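Side-chain contacts in alkaline phosphatase D (Bacillus subtilis, PDB 2YEQ), which catalyses the hydrolysis of phosphate esters, acting as a phosphodiesterase whose active site holds iron and calcium: residues A122-Y127 against D380-W385; Y152-G157 against I410-N415. One frame throughout, in Å; residues are numbered along the deposited sequence.

Contact 1 of 2, residues A122-Y127 against D380-W385; sequences ASCQQY and DVHASW. With FE (Fe (III) ion), chain B; CA (calcium ion), chain C; EDO (1,2-ethanediol), chain U.
The loop that follows strand 117-122 meets the turn leading into strand 384-390 most closely at C124 and D380, whose CA atoms lie 6.6 Å apart; C124, D380 and H382 all have positive phi. Iron holds the two sides together. C124 reaches it through SG, 2.5 Å from FE, and H382 through NE2, 2.2 Å from FE, the two bonds meeting at the metal at close to a right angle. The cysteine sulfur therefore sits at the rim of the imidazole, near the ring plane, with SG 3.3 Å from H382 CD2, while the same SG passes 3.7 Å from the backbone N of D380. On the far side of the ring, ND1 of H382 donates an almost straight hydrogen bond (175°) to O2 of a 1,2-ethanediol, probably from the crystallisation liquor; in this crystal both ring nitrogens are thus bound, which restrains rotation about the CB-CG bond. D380 sends its carboxylate the other way: CG stands opposite the backbone N (chi1 -174°), which carries OD1 clear of C124 and to within 2.4 Å of the calcium ion. A water links the hydroxyl of S123 to the backbone of H382, accepting from H382 N at 2.9 Å and hydrogen bonding with S123 OG at 3.1 Å. D151 bridges iron and calcium, Y154 adds another iron ligand, and D209 and D210 join D380 on calcium. Ligands carried on loops beyond the ends of strands 117-122 and 374-378 are the hallmark of calcineurin-like metallophosphoesterases, and here they build the iron-calcium centre of PhoD.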
ATOM      1  N   ALA A 122       3.687   1.862   3.487  1.00 17.24           N
ATOM      2  CA  ALA A 122       2.610   1.708   4.427  1.00 15.69           C
ATOM      3  C   ALA A 122       1.491   0.867   3.804  1.00 14.10           C
ATOM      4  O   ALA A 122       1.387   0.771   2.586  1.00 13.47           O
ATOM      5  CB  ALA A 122       2.066   3.099   4.764  1.00 14.70           C
ATOM      6  N   SER A 123       0.668   0.287   4.656  1.00 16.27           N
ATOM      7  CA  SER A 123      -0.559  -0.394   4.226  1.00 17.40           C
ATOM      8  C   SER A 123      -1.512  -0.453   5.383  1.00 16.86           C
ATOM      9  O   SER A 123      -1.124  -0.212   6.528  1.00 18.08           O
ATOM     10  CB  SER A 123      -0.214  -1.818   3.763  1.00 16.96           C
ATOM     11  OG  SER A 123       0.222  -2.590   4.856  1.00 18.34           O
ATOM     12  N   CYS A 124      -2.774  -0.786   5.098  1.00 16.93           N
ATOM     13  CA  CYS A 124      -3.708  -1.296   6.113  1.00 15.59           C
ATOM     14  C   CYS A 124      -4.048  -0.309   7.244  1.00 15.75           C
ATOM     15  O   CYS A 124      -3.575  -0.395   8.405  1.00 16.81           O
ATOM     16  CB  CYS A 124      -3.261  -2.669   6.647  1.00 16.00           C
ATOM     17  SG  CYS A 124      -3.243  -4.020   5.361  1.00 18.01           S
ATOM     18  N   GLN A 125      -4.950   0.600   6.908  1.00 17.64           N
ATOM     19  CA  GLN A 125      -5.297   1.704   7.793  1.00 17.08           C
ATOM     20  C   GLN A 125      -6.777   1.736   8.188  1.00 17.64           C
ATOM     21  O   GLN A 125      -7.418   2.780   8.094  1.00 19.00           O
ATOM     22  CB  GLN A 125      -4.870   3.027   7.156  1.00 17.20           C
ATOM     23  CG  GLN A 125      -5.408   3.319   5.766  1.00 16.85           C
ATOM     24  CD  GLN A 125      -4.562   4.283   5.017  1.00 17.27           C
ATOM     25  OE1 GLN A 125      -3.322   4.283   5.151  1.00 16.37           O
ATOM     26  NE2 GLN A 125      -5.197   5.105   4.183  1.00 16.32           N
ATOM     27  N   GLN A 126      -7.278   0.611   8.682  1.00 16.93           N
ATOM     28  CA  GLN A 126      -8.678   0.492   9.093  1.00 18.38           C
ATOM     29  C   GLN A 126      -8.989   1.692  10.016  1.00 19.84           C
ATOM     30  O   GLN A 126      -8.454   1.805  11.104  1.00 21.26           O
ATOM     31  CB  GLN A 126      -8.941  -0.831   9.818  1.00 17.59           C
ATOM     32  CG  GLN A 126     -10.234  -1.564   9.440  1.00 19.28           C
ATOM     33  CD  GLN A 126     -11.516  -0.901   9.984  1.00 21.02           C
ATOM     34  OE1 GLN A 126     -11.590   0.299  10.055  1.00 20.70           O
ATOM     35  NE2 GLN A 126     -12.526  -1.711  10.364  1.00 22.89           N
ATOM     36  N   TYR A 127      -9.852   2.582   9.549  1.00 19.00           N
ATOM     37  CA  TYR A 127     -10.164   3.839  10.242  1.00 18.32           C
ATOM     38  C   TYR A 127     -10.703   3.615  11.628  1.00 19.74           C
ATOM     39  O   TYR A 127     -10.412   4.388  12.574  1.00 17.59           O
ATOM     40  CB  TYR A 127     -11.158   4.631   9.390  1.00 18.38           C
ATOM     41  CG  TYR A 127     -11.605   5.995   9.884  1.00 18.26           C
ATOM     42  CD1 TYR A 127     -10.877   7.152   9.559  1.00 19.50           C
ATOM     43  CD2 TYR A 127     -12.771   6.140  10.615  1.00 19.54           C
ATOM     44  CE1 TYR A 127     -11.309   8.398   9.972  1.00 20.17           C
ATOM     45  CE2 TYR A 127     -13.198   7.388  11.040  1.00 20.23           C
ATOM     46  CZ  TYR A 127     -12.470   8.503  10.722  1.00 20.61           C
ATOM     47  OH  TYR A 127     -12.894   9.745  11.156  1.00 26.10           O
ATOM     48  N   ASP A 380      -0.554  -6.222   3.955  1.00 19.34           N
ATOM     49  CA  ASP A 380      -1.661  -7.206   4.091  1.00 18.10           C
ATOM     50  C   ASP A 380      -1.794  -7.918   5.417  1.00 19.01           C
ATOM     51  O   ASP A 380      -2.912  -8.092   5.914  1.00 20.65           O
ATOM     52  CB  ASP A 380      -1.684  -8.214   2.921  1.00 18.35           C
ATOM     53  CG  ASP A 380      -2.917  -9.150   2.974  1.00 19.85           C
ATOM     54  OD1 ASP A 380      -4.071  -8.669   2.771  1.00 16.53           O
ATOM     55  OD2 ASP A 380      -2.697 -10.353   3.268  1.00 20.40           O
ATOM     56  N   VAL A 381      -0.672  -8.288   6.030  1.00 19.05           N
ATOM     57  CA  VAL A 381      -0.700  -9.212   7.159  1.00 17.46           C
ATOM     58  C   VAL A 381      -0.745  -8.560   8.522  1.00 17.37           C
ATOM     59  O   VAL A 381      -0.837  -9.244   9.527  1.00 18.83           O
ATOM     60  CB  VAL A 381       0.444 -10.293   7.058  1.00 17.55           C
ATOM     61  CG1 VAL A 381       0.406 -10.976   5.666  1.00 16.46           C
ATOM     62  CG2 VAL A 381       1.828  -9.696   7.384  1.00 16.12           C
ATOM     63  N   HIS A 382      -0.750  -7.233   8.555  1.00 17.54           N
ATOM     64  CA  HIS A 382      -1.001  -6.474   9.798  1.00 16.74           C
ATOM     65  C   HIS A 382       0.056  -6.751  10.890  1.00 16.97           C
ATOM     66  O   HIS A 382      -0.234  -6.739  12.070  1.00 16.64           O
ATOM     67  CB  HIS A 382      -2.413  -6.731  10.347  1.00 16.94           C
ATOM     68  CG  HIS A 382      -3.533  -6.405   9.382  1.00 16.69           C
ATOM     69  ND1 HIS A 382      -4.845  -6.722   9.664  1.00 16.38           N
ATOM     70  CD2 HIS A 382      -3.547  -5.794   8.175  1.00 17.17           C
ATOM     71  CE1 HIS A 382      -5.618  -6.330   8.666  1.00 17.74           C
ATOM     72  NE2 HIS A 382      -4.868  -5.761   7.744  1.00 16.76           N
ATOM     73  N   ALA A 383       1.275  -7.018  10.463  1.00 18.92           N
ATOM     74  CA  ALA A 383       2.401  -7.254  11.371  1.00 18.25           C
ATOM     75  C   ALA A 383       3.669  -7.190  10.553  1.00 18.53           C
ATOM     76  O   ALA A 383       3.671  -7.322   9.320  1.00 18.20           O
ATOM     77  CB  ALA A 383       2.275  -8.597  12.125  1.00 18.68           C
ATOM     78  N   SER A 384       4.766  -6.893  11.232  1.00 17.88           N
ATOM     79  CA  SER A 384       6.037  -6.758  10.559  1.00 17.96           C
ATOM     80  C   SER A 384       6.751  -8.088  10.517  1.00 15.96           C
ATOM     81  O   SER A 384       6.815  -8.785  11.519  1.00 17.31           O
ATOM     82  CB  SER A 384       6.926  -5.750  11.312  1.00 17.89           C
ATOM     83  OG  SER A 384       6.479  -4.431  11.128  1.00 18.83           O
ATOM     84  N   TRP A 385       7.319  -8.397   9.362  1.00 18.70           N
ATOM     85  CA  TRP A 385       8.182  -9.557   9.178  1.00 18.49           C
ATOM     86  C   TRP A 385       9.360  -9.165   8.280  1.00 19.16           C
ATOM     87  O   TRP A 385       9.295  -8.193   7.540  1.00 18.68           O
ATOM     88  CB  TRP A 385       7.430 -10.725   8.505  1.00 19.06           C
ATOM     89  CG  TRP A 385       6.156 -11.190   9.149  1.00 17.42           C
ATOM     90  CD1 TRP A 385       4.930 -10.608   9.040  1.00 17.49           C
ATOM     91  CD2 TRP A 385       5.960 -12.376   9.931  1.00 18.79           C
ATOM     92  NE1 TRP A 385       3.990 -11.330   9.725  1.00 16.75           N
ATOM     93  CE2 TRP A 385       4.582 -12.430  10.271  1.00 18.95           C
ATOM     94  CE3 TRP A 385       6.811 -13.395  10.391  1.00 19.53           C
ATOM     95  CZ2 TRP A 385       4.036 -13.442  11.057  1.00 18.00           C
ATOM     96  CZ3 TRP A 385       6.266 -14.401  11.183  1.00 19.48           C
ATOM     97  CH2 TRP A 385       4.882 -14.418  11.501  1.00 21.29           C
TER
HETATM   98 FE    FE B1524      -5.537  -4.907   5.858  1.00 17.60          FE
HETATM   99 CA    CA C1525      -5.442  -6.786   2.393  1.00 18.38          CA
HETATM  100  C1  EDO U 552      -7.570  -8.745  13.638  1.00 57.40           C
HETATM  101  O1  EDO U 552      -8.518  -7.823  14.224  1.00 56.17           O
HETATM  102  C2  EDO U 552      -7.103  -8.253  12.266  1.00 46.11           C
HETATM  103  O2  EDO U 552      -5.666  -8.200  12.144  1.00 44.75           O
HETATM  104  O   HOH W   1       0.073  -4.910   6.966  1.00 20.44           O
HETATM  105  O   HOH W   2      -3.513  -5.086   2.392  1.00 13.67           O

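Contact 2 of 2, residues Y152-G157 against I410-N415; sequences YIYEYG and ITSGGN. With FE (Fe (III) ion), chain B.
Y154 and S412 meet oxygen to oxygen: S412 OG donates a hydrogen bond to Y154 OH, 2.6 Å away, and that phenolic oxygen is also bound to iron, 2.0 Å from FE. The two partners approach it from different directions, spread well past a right angle about the oxygen. S412 OG lies nearer the CE1 branch of the ring, 3.5 Å from Y154 CE1, whereas iron is nearer the other branch, FE lying 3.6 Å from Y154 CE2. With its chi1 of -53° the serine hydroxyl lies beside its own backbone N and opposite the carbonyl carbon, pointing at the tyrosine. S412 is the second residue of a type II turn from T411 to G414, closed by a hydrogen bond from G414 N to T411 O at 3.0 Å. An alanine here would remove the donor and probably leave the phenolic oxygen of Y154 held by iron but without its hydrogen bond from this side. Serine is thus a second-shell residue to a tyrosine ligand, a pairing that belongs to the iron site of PhoD, where C124, D151 and H382 complete the protein ligands.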
ATOM      1  N   TYR A 152      -5.975   0.891   1.694  1.00 16.21           N
ATOM      2  CA  TYR A 152      -6.060   2.316   1.978  1.00 16.55           C
ATOM      3  C   TYR A 152      -7.422   2.713   2.549  1.00 16.86           C
ATOM      4  O   TYR A 152      -7.495   3.639   3.366  1.00 16.97           O
ATOM      5  CB  TYR A 152      -5.771   3.095   0.717  1.00 17.55           C
ATOM      6  CG  TYR A 152      -5.589   4.578   0.898  1.00 18.65           C
ATOM      7  CD1 TYR A 152      -6.686   5.424   1.011  1.00 19.01           C
ATOM      8  CD2 TYR A 152      -4.312   5.151   0.907  1.00 19.66           C
ATOM      9  CE1 TYR A 152      -6.524   6.811   1.150  1.00 19.28           C
ATOM     10  CE2 TYR A 152      -4.141   6.555   1.047  1.00 19.83           C
ATOM     11  CZ  TYR A 152      -5.259   7.367   1.169  1.00 18.85           C
ATOM     12  OH  TYR A 152      -5.113   8.726   1.308  1.00 18.31           O
ATOM     13  N   ILE A 153      -8.494   2.050   2.091  1.00 16.22           N
ATOM     14  CA  ILE A 153      -9.792   2.079   2.771  1.00 16.62           C
ATOM     15  C   ILE A 153     -10.236   0.658   3.060  1.00 17.67           C
ATOM     16  O   ILE A 153      -9.667  -0.275   2.498  1.00 17.88           O
ATOM     17  CB  ILE A 153     -10.908   2.755   1.931  1.00 17.55           C
ATOM     18  CG1 ILE A 153     -11.178   1.964   0.636  1.00 15.26           C
ATOM     19  CG2 ILE A 153     -10.555   4.221   1.627  1.00 15.05           C
ATOM     20  CD1 ILE A 153     -12.524   2.312  -0.039  1.00 16.04           C
ATOM     21  N   TYR A 154     -11.212   0.512   3.963  1.00 16.74           N
ATOM     22  CA  TYR A 154     -11.921  -0.741   4.190  1.00 17.26           C
ATOM     23  C   TYR A 154     -13.401  -0.465   3.869  1.00 17.73           C
ATOM     24  O   TYR A 154     -13.863   0.684   3.973  1.00 16.17           O
ATOM     25  CB  TYR A 154     -11.755  -1.266   5.627  1.00 18.15           C
ATOM     26  CG  TYR A 154     -10.369  -1.830   5.905  1.00 16.85           C
ATOM     27  CD1 TYR A 154      -9.244  -0.987   5.945  1.00 16.69           C
ATOM     28  CD2 TYR A 154     -10.175  -3.191   6.072  1.00 17.94           C
ATOM     29  CE1 TYR A 154      -7.973  -1.483   6.171  1.00 15.43           C
ATOM     30  CE2 TYR A 154      -8.894  -3.719   6.307  1.00 17.64           C
ATOM     31  CZ  TYR A 154      -7.795  -2.859   6.333  1.00 17.09           C
ATOM     32  OH  TYR A 154      -6.542  -3.339   6.578  1.00 16.30           O
ATOM     33  N   GLU A 155     -14.116  -1.524   3.510  1.00 17.55           N
ATOM     34  CA  GLU A 155     -15.457  -1.427   2.922  1.00 17.74           C
ATOM     35  C   GLU A 155     -16.602  -1.613   3.887  1.00 17.92           C
ATOM     36  O   GLU A 155     -17.775  -1.377   3.534  1.00 19.59           O
ATOM     37  CB  GLU A 155     -15.569  -2.443   1.775  1.00 17.90           C
ATOM     38  CG  GLU A 155     -15.863  -3.899   2.227  1.00 18.89           C
ATOM     39  CD  GLU A 155     -14.607  -4.703   2.551  1.00 19.14           C
ATOM     40  OE1 GLU A 155     -13.527  -4.087   2.740  1.00 18.04           O
ATOM     41  OE2 GLU A 155     -14.705  -5.954   2.656  1.00 17.37           O
ATOM     42  N   TYR A 156     -16.289  -2.052   5.099  1.00 18.91           N
ATOM     43  CA  TYR A 156     -17.284  -2.483   6.057  1.00 18.33           C
ATOM     44  C   TYR A 156     -18.241  -1.392   6.545  1.00 22.49           C
ATOM     45  O   TYR A 156     -17.958  -0.201   6.440  1.00 21.06           O
ATOM     46  CB  TYR A 156     -16.607  -3.109   7.269  1.00 19.59           C
ATOM     47  CG  TYR A 156     -15.818  -4.354   6.928  1.00 20.25           C
ATOM     48  CD1 TYR A 156     -16.469  -5.543   6.635  1.00 21.81           C
ATOM     49  CD2 TYR A 156     -14.424  -4.337   6.874  1.00 19.81           C
ATOM     50  CE1 TYR A 156     -15.762  -6.682   6.305  1.00 21.99           C
ATOM     51  CE2 TYR A 156     -13.708  -5.461   6.534  1.00 19.62           C
ATOM     52  CZ  TYR A 156     -14.377  -6.624   6.233  1.00 21.99           C
ATOM     53  OH  TYR A 156     -13.666  -7.746   5.897  1.00 22.23           O
ATOM     54  N   GLY A 157     -19.401  -1.841   7.018  1.00 20.48           N
ATOM     55  CA  GLY A 157     -20.263  -1.050   7.872  1.00 22.70           C
ATOM     56  C   GLY A 157     -19.669  -0.997   9.266  1.00 24.75           C
ATOM     57  O   GLY A 157     -18.590  -1.550   9.512  1.00 26.54           O
ATOM     58  N   ILE A 410      -0.796   0.391   9.452  1.00 17.57           N
ATOM     59  CA  ILE A 410      -0.940   1.732  10.046  1.00 15.69           C
ATOM     60  C   ILE A 410      -1.837   1.664  11.268  1.00 16.94           C
ATOM     61  O   ILE A 410      -1.516   2.255  12.311  1.00 17.02           O
ATOM     62  CB  ILE A 410      -1.478   2.718   8.997  1.00 16.50           C
ATOM     63  CG1 ILE A 410      -0.431   2.968   7.918  1.00 17.92           C
ATOM     64  CG2 ILE A 410      -1.985   4.019   9.633  1.00 15.70           C
ATOM     65  CD1 ILE A 410       0.736   3.963   8.328  1.00 16.20           C
ATOM     66  N   THR A 411      -2.975   0.955  11.160  1.00 15.67           N
ATOM     67  CA  THR A 411      -3.867   0.714  12.296  1.00 16.04           C
ATOM     68  C   THR A 411      -4.542  -0.663  12.382  1.00 15.79           C
ATOM     69  O   THR A 411      -4.955  -1.064  13.452  1.00 17.34           O
ATOM     70  CB  THR A 411      -5.062   1.703  12.270  1.00 18.37           C
ATOM     71  OG1 THR A 411      -5.630   1.694  10.952  1.00 17.09           O
ATOM     72  CG2 THR A 411      -4.596   3.136  12.671  1.00 16.94           C
ATOM     73  N   SER A 412      -4.732  -1.349  11.259  1.00 14.81           N
ATOM     74  CA  SER A 412      -5.594  -2.554  11.248  1.00 16.01           C
ATOM     75  C   SER A 412      -5.105  -3.542  12.277  1.00 18.84           C
ATOM     76  O   SER A 412      -3.904  -3.843  12.344  1.00 20.16           O
ATOM     77  CB  SER A 412      -5.612  -3.216   9.870  1.00 15.28           C
ATOM     78  OG  SER A 412      -5.960  -2.282   8.884  1.00 13.75           O
ATOM     79  N   GLY A 413      -6.032  -3.971  13.127  1.00 17.73           N
ATOM     80  CA  GLY A 413      -5.752  -4.951  14.166  1.00 18.98           C
ATOM     81  C   GLY A 413      -5.591  -4.368  15.550  1.00 18.44           C
ATOM     82  O   GLY A 413      -5.664  -5.089  16.539  1.00 20.84           O
ATOM     83  N   GLY A 414      -5.416  -3.053  15.645  1.00 18.43           N
ATOM     84  CA  GLY A 414      -5.388  -2.418  16.962  1.00 18.88           C
ATOM     85  C   GLY A 414      -3.984  -2.356  17.549  1.00 19.89           C
ATOM     86  O   GLY A 414      -2.991  -2.356  16.816  1.00 21.17           O
ATOM     87  N   ASN A 415      -3.882  -2.322  18.872  1.00 20.45           N
ATOM     88  CA  ASN A 415      -2.613  -1.964  19.501  1.00 20.16           C
ATOM     89  C   ASN A 415      -1.524  -3.015  19.358  1.00 21.99           C
ATOM     90  O   ASN A 415      -0.325  -2.680  19.241  1.00 21.27           O
ATOM     91  CB  ASN A 415      -2.822  -1.628  20.973  1.00 22.41           C
ATOM     92  CG  ASN A 415      -3.690  -0.411  21.174  1.00 20.11           C
ATOM     93  OD1 ASN A 415      -3.727   0.498  20.324  1.00 20.61           O
ATOM     94  ND2 ASN A 415      -4.400  -0.380  22.294  1.00 19.90           N
TER
HETATM   95 FE    FE B1524      -5.537  -4.907   5.858  1.00 17.60          FE

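Overall arrangement
Both contacts are buried, their centres about 8 Å apart, and both converge on the same iron from loops in the PhoD-like phosphatase region. Contact 1 is the more metal-driven, bringing sulfur and nitrogen to iron and a carboxylate to calcium, with a water linking the two segments. Contact 2 is smaller and rests on a single direct hydrogen bond: it pairs a first-shell ligand, Y154, with a second-shell donor, S412, whereas in contact 1 both sides supply metal ligands. Their segments alternate along the chain and are also joined directly, through probable hydrogen bonds from T411 OG1 to the Q126 carbonyl and from Q125 NE2 to the Y152 carbonyl.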